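Local coordinates for protein xyloglucan-specific endo-beta-1,4-glucanase BoGH9A (Bacteroides ovatus, PDB 6DHT) that cleaves the beta-1,4-glucan backbone of xyloglucan internally, releasing xyloglucan oligosaccharides as a family 9 glycoside hydrolase, at residues E30-V35 against T74-A79; V40-I45 against V54-S59. All blocks are in the same frame, centred on the assembly; numbering follows the deposited sequence.

Contact 1: residues E30-V35 against T74-A79; sequences EKIAVV and TLDFSA
Ala-33 and Leu-75 form the antiparallel hydrogen-bonded pair of this contact: Leu-75 N gives to Ala-33 O at 2.8 Å, and Ala-33 N gives back to Leu-75 O, which also takes a CA-H contact from Ile-32. Beyond the regular ladder Phe-77 N still reaches Lys-31 O (2.9 Å), and the same Lys-31 O lies over the centre of one face of the Phe-77 ring. Then a side chain takes over. Ser-78 OG, turned beside its own backbone N (chi1 -61°), accepts a nearly straight bond from Lys-31 N at 2.9 Å and donates a short hydrogen bond to Asp-76 OD1, 2.6 Å from Ser-78 OG. The same OD1 takes Ser-78 N, closing an Asx turn. Lys-31 NZ is held mainly by Gln-29 O and Pro-27 O, with a weak bond to Ser-78 O.

Apolar contacts divide between the two sheet faces. On one, Ile-32 CG2 meets Thr-74 CG2 at 3.8 Å; on the other, Ala-33 CB lies in plane at the edge of the Phe-77 ring, 4.0 Å from CE1, and Leu-75 CD1 meets Val-35 CG2. Where strand 32-35 begins and strand 72-76 ends, pairing in this N-terminal Ig-like domain thus passes from backbone to side chain, with Asp-76 OD1 gripped twice and Ser-78 OG fixed as both donor and acceptor.

Contact 2: residues V40-I45 against V54-S59; sequences VEEFVI and VFVGKS
With chi1 at 75°, Phe-43 CG lies between its backbone N and carbonyl carbon, which swings the ring across the strand over Gly-57, whose N lies above the centre of one ring face. Phe-55 instead has CG anti to the backbone N (chi1 -174°), and its ring comes beside that of Phe-43: Phe-43 CZ, near the plane of the Phe-55 ring, meets CE2 of Phe-55 at 3.7 Å, the two planes tilted by 31°. A CB on Gly-57 would collide with Phe-43 CE1, so the missing side chain makes room for the ring. Beneath it Gly-57 and Phe-43 exchange two backbone bonds, Gly-57 N to Phe-43 O at 2.9 Å and Phe-43 N to Gly-57 O at 3.0 Å. Replacing Phe-43 by an alanine would probably open a gap over Gly-57 N and leave the Phe-55 ring without its aromatic neighbour.

Strands 42-47 and 53-58 make a beta hairpin at the margin of the Ig-like domain's second sheet, 53-58 being outermost. Near its turn Ile-45 O receives Val-54 N (2.9 Å) and, weakly, Phe-55 N, a classic beta bulge. Ile-45 CB packs on Phe-55 CB at 4.0 Å. On the other face Val-44 CG2 touches Val-56 CG2 at 4.2 Å, while Glu-42 and Lys-58 run side by side, Glu-42 OE1 lying 3.4 Å from Lys-58 CE but 4.2 Å from Lys-58 NZ, too far for a salt bridge.

How the contacts relate
From the N terminus, strand 32-35 is followed directly by strand 42-47, which turns back through 53-58, so contact 2 closes a short hairpin loop. The chain then runs on to strand 72-76, where contact 1 closes a longer loop that contains the whole of contact 2. The two contacts belong to different antiparallel sheets of the Ig-like domain, and these meet face to face with contact centres about 10 Å apart. Phe-43 and Phe-55 reach across: Phe-43 CE1 lies 3.7 Å from Leu-75 CA, and Phe-55 CZ lies 3.5 Å from Asp-76 O. Leu-88 of strand 84-90 touches side chains of both contacts.

Contact 1: residues E30-V35 against T74-A79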
loop_
_atom_site.group_PDB
_atom_site.type_symbol
_atom_site.label_atom_id
_atom_site.label_comp_id
_atom_site.label_asym_id
_atom_site.label_seq_id
_atom_site.Cartn_x
_atom_site.Cartn_y
_atom_site.Cartn_z
ATOM N N GLU A 30 7.323 19.897 10.556
ATOM C CA GLU A 30 6.223 20.549 11.232
ATOM C C GLU A 30 5.811 19.625 12.374
ATOM O O GLU A 30 5.771 18.392 12.227
ATOM C CB GLU A 30 5.081 20.778 10.251
ATOM C CG GLU A 30 3.856 21.493 10.789
ATOM C CD GLU A 30 2.807 21.670 9.701
ATOM O OE1 GLU A 30 1.970 20.768 9.506
ATOM O OE2 GLU A 30 2.845 22.694 8.991
ATOM N N LYS A 31 5.528 20.216 13.530
ATOM C CA LYS A 31 5.183 19.432 14.714
ATOM C C LYS A 31 3.895 19.927 15.329
ATOM O O LYS A 31 3.872 20.954 16.016
ATOM C CB LYS A 31 6.326 19.455 15.741
ATOM C CG LYS A 31 7.644 19.060 15.121
ATOM C CD LYS A 31 8.826 19.020 16.099
ATOM C CE LYS A 31 10.131 18.819 15.377
ATOM N NZ LYS A 31 10.430 20.013 14.532
ATOM N N ILE A 32 2.825 19.201 15.070
ATOM C CA ILE A 32 1.491 19.598 15.461
ATOM C C ILE A 32 0.751 18.468 16.152
ATOM O O ILE A 32 0.765 17.312 15.706
ATOM C CB ILE A 32 0.699 20.153 14.260
ATOM C CG1 ILE A 32 1.283 21.531 13.892
ATOM C CG2 ILE A 32 -0.825 20.232 14.578
ATOM C CD1 ILE A 32 0.624 22.226 12.776
ATOM N N ALA A 33 0.122 18.806 17.282
ATOM C CA ALA A 33 -0.782 17.912 17.969
ATOM C C ALA A 33 -2.142 18.587 17.988
ATOM O O ALA A 33 -2.214 19.798 17.820
ATOM C CB ALA A 33 -0.292 17.653 19.396
ATOM N N VAL A 34 -3.199 17.804 18.114
ATOM C CA VAL A 34 -4.552 18.337 18.140
ATOM C C VAL A 34 -5.284 17.775 19.342
ATOM O O VAL A 34 -5.353 16.560 19.534
ATOM C CB VAL A 34 -5.318 17.988 16.869
ATOM C CG1 VAL A 34 -6.774 18.414 16.990
ATOM C CG2 VAL A 34 -4.670 18.665 15.675
ATOM N N VAL A 35 -5.854 18.664 20.154
ATOM C CA VAL A 35 -6.697 18.217 21.245
ATOM C C VAL A 35 -8.082 17.950 20.664
ATOM O O VAL A 35 -8.661 18.818 20.016
ATOM C CB VAL A 35 -6.763 19.274 22.340
ATOM C CG1 VAL A 35 -7.577 18.743 23.497
ATOM C CG2 VAL A 35 -5.395 19.662 22.830
ATOM N N THR A 74 -5.506 23.172 17.758
ATOM C CA THR A 74 -4.196 22.906 17.185
ATOM C C THR A 74 -3.083 23.436 18.070
ATOM O O THR A 74 -3.104 24.600 18.499
ATOM C CB THR A 74 -4.141 23.522 15.794
ATOM O OG1 THR A 74 -5.074 22.832 14.958
ATOM C CG2 THR A 74 -2.729 23.448 15.192
ATOM N N LEU A 75 -2.114 22.570 18.340
ATOM C CA LEU A 75 -0.933 22.894 19.112
ATOM C C LEU A 75 0.288 22.782 18.210
ATOM O O LEU A 75 0.667 21.672 17.842
ATOM C CB LEU A 75 -0.801 21.903 20.263
ATOM C CG LEU A 75 -2.090 21.582 21.016
ATOM C CD1 LEU A 75 -1.799 20.610 22.145
ATOM C CD2 LEU A 75 -2.781 22.859 21.586
ATOM N N ASP A 76 0.893 23.910 17.856
ATOM C CA ASP A 76 2.015 23.946 16.908
ATOM C C ASP A 76 3.324 24.281 17.626
ATOM O O ASP A 76 3.544 25.433 18.028
ATOM C CB ASP A 76 1.727 24.981 15.816
ATOM C CG ASP A 76 2.749 24.941 14.673
ATOM O OD1 ASP A 76 3.859 24.375 14.836
ATOM O OD2 ASP A 76 2.458 25.540 13.619
ATOM N N PHE A 77 4.184 23.276 17.774
ATOM C CA PHE A 77 5.492 23.416 18.405
ATOM C C PHE A 77 6.620 23.070 17.415
ATOM O O PHE A 77 7.698 22.579 17.786
ATOM C CB PHE A 77 5.570 22.554 19.669
ATOM C CG PHE A 77 5.034 21.167 19.500
ATOM C CD1 PHE A 77 3.683 20.923 19.568
ATOM C CD2 PHE A 77 5.892 20.090 19.299
ATOM C CE1 PHE A 77 3.174 19.625 19.399
ATOM C CE2 PHE A 77 5.389 18.790 19.143
ATOM C CZ PHE A 77 4.026 18.564 19.194
ATOM N N SER A 78 6.364 23.376 16.144
ATOM C CA SER A 78 7.321 23.121 15.060
ATOM C C SER A 78 8.709 23.706 15.312
ATOM O O SER A 78 9.717 23.167 14.862
ATOM C CB SER A 78 6.765 23.674 13.735
ATOM O OG SER A 78 5.548 23.068 13.371
ATOM N N ALA A 79 8.771 24.810 16.062
ATOM C CA ALA A 79 10.037 25.485 16.319
ATOM C C ALA A 79 10.968 24.674 17.205
ATOM O O ALA A 79 12.157 24.938 17.261
ATOM C CB ALA A 79 9.776 26.849 16.939
#

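Contact 2: residues V40-I45 against V54-S59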
loop_
_atom_site.group_PDB
_atom_site.type_symbol
_atom_site.label_atom_id
_atom_site.label_comp_id
_atom_site.label_asym_id
_atom_site.label_seq_id
_atom_site.Cartn_x
_atom_site.Cartn_y
_atom_site.Cartn_z
ATOM N N VAL A 40 -9.169 24.683 25.606
ATOM C CA VAL A 40 -7.726 24.785 25.790
ATOM C C VAL A 40 -7.294 26.198 25.407
ATOM O O VAL A 40 -7.775 26.748 24.412
ATOM C CB VAL A 40 -6.978 23.742 24.902
ATOM C CG1 VAL A 40 -5.486 24.001 24.890
ATOM C CG2 VAL A 40 -7.261 22.348 25.410
ATOM N N GLU A 41 -6.390 26.786 26.185
ATOM C CA GLU A 41 -5.914 28.131 25.897
ATOM C C GLU A 41 -4.404 28.202 25.752
ATOM O O GLU A 41 -3.873 29.157 25.181
ATOM C CB GLU A 41 -6.384 29.090 26.995
ATOM C CG GLU A 41 -7.900 29.236 27.033
ATOM C CD GLU A 41 -8.387 30.158 28.133
ATOM O OE1 GLU A 41 -7.549 30.718 28.874
ATOM O OE2 GLU A 41 -9.620 30.324 28.252
ATOM N N GLU A 42 -3.717 27.185 26.253
ATOM C CA GLU A 42 -2.268 27.220 26.356
ATOM C C GLU A 42 -1.675 25.806 26.411
ATOM O O GLU A 42 -2.279 24.907 26.970
ATOM C CB GLU A 42 -1.931 27.974 27.633
ATOM C CG GLU A 42 -0.484 28.117 27.954
ATOM C CD GLU A 42 -0.289 28.918 29.228
ATOM O OE1 GLU A 42 -0.891 30.008 29.330
ATOM O OE2 GLU A 42 0.442 28.452 30.127
ATOM N N PHE A 43 -0.488 25.617 25.832
ATOM C CA PHE A 43 0.268 24.388 26.052
ATOM C C PHE A 43 1.737 24.680 26.241
ATOM O O PHE A 43 2.218 25.756 25.872
ATOM C CB PHE A 43 0.065 23.380 24.900
ATOM C CG PHE A 43 0.803 23.726 23.630
ATOM C CD1 PHE A 43 0.257 24.603 22.707
ATOM C CD2 PHE A 43 2.038 23.162 23.368
ATOM C CE1 PHE A 43 0.943 24.920 21.539
ATOM C CE2 PHE A 43 2.721 23.461 22.198
ATOM C CZ PHE A 43 2.174 24.342 21.292
ATOM N N VAL A 44 2.446 23.716 26.825
ATOM C CA VAL A 44 3.869 23.855 27.118
ATOM C C VAL A 44 4.606 22.572 26.729
ATOM O O VAL A 44 4.102 21.471 26.931
ATOM C CB VAL A 44 4.112 24.159 28.622
ATOM C CG1 VAL A 44 5.577 24.357 28.905
ATOM C CG2 VAL A 44 3.329 25.389 29.033
ATOM N N ILE A 45 5.795 22.735 26.160
ATOM C CA ILE A 45 6.684 21.613 25.923
ATOM C C ILE A 45 7.835 21.671 26.924
ATOM O O ILE A 45 8.479 22.717 27.076
ATOM C CB ILE A 45 7.266 21.660 24.487
ATOM C CG1 ILE A 45 6.132 21.778 23.445
ATOM C CG2 ILE A 45 8.184 20.466 24.229
ATOM C CD1 ILE A 45 5.155 20.644 23.423
ATOM N N VAL A 54 10.823 24.406 27.191
ATOM C CA VAL A 54 11.395 24.445 25.849
ATOM C C VAL A 54 10.560 25.316 24.904
ATOM O O VAL A 54 11.096 25.931 23.976
ATOM C CB VAL A 54 11.558 22.994 25.314
ATOM C CG1 VAL A 54 11.722 22.969 23.819
ATOM C CG2 VAL A 54 12.757 22.336 25.977
ATOM N N PHE A 55 9.258 25.367 25.146
ATOM C CA PHE A 55 8.325 26.078 24.280
ATOM C C PHE A 55 6.993 26.302 24.992
ATOM O O PHE A 55 6.523 25.447 25.732
ATOM C CB PHE A 55 8.073 25.253 22.998
ATOM C CG PHE A 55 7.235 25.969 21.965
ATOM C CD1 PHE A 55 7.835 26.750 20.994
ATOM C CD2 PHE A 55 5.863 25.845 21.951
ATOM C CE1 PHE A 55 7.072 27.408 20.046
ATOM C CE2 PHE A 55 5.102 26.514 21.004
ATOM C CZ PHE A 55 5.715 27.280 20.051
ATOM N N VAL A 56 6.394 27.465 24.752
ATOM C CA VAL A 56 5.064 27.768 25.239
ATOM C C VAL A 56 4.239 28.300 24.081
ATOM O O VAL A 56 4.669 29.205 23.373
ATOM C CB VAL A 56 5.083 28.840 26.381
ATOM C CG1 VAL A 56 3.672 29.158 26.820
ATOM C CG2 VAL A 56 5.915 28.339 27.555
ATOM N N GLY A 57 3.061 27.730 23.902
ATOM C CA GLY A 57 2.144 28.147 22.859
ATOM C C GLY A 57 0.830 28.692 23.389
ATOM O O GLY A 57 0.188 28.087 24.244
ATOM N N LYS A 58 0.415 29.820 22.827
ATOM C CA LYS A 58 -0.844 30.470 23.190
ATOM C C LYS A 58 -1.582 30.925 21.927
ATOM O O LYS A 58 -1.103 30.710 20.816
ATOM C CB LYS A 58 -0.554 31.671 24.098
ATOM C CG LYS A 58 0.283 31.337 25.324
ATOM C CD LYS A 58 0.550 32.573 26.186
ATOM C CE LYS A 58 1.065 32.189 27.564
ATOM N NZ LYS A 58 1.414 33.385 28.392
ATOM N N SER A 59 -2.746 31.547 22.094
ATOM C CA SER A 59 -3.535 32.055 20.961
ATOM C C SER A 59 -3.777 30.956 19.949
ATOM O O SER A 59 -3.454 31.089 18.760
ATOM C CB SER A 59 -2.850 33.227 20.280
ATOM O OG SER A 59 -2.691 34.292 21.189
#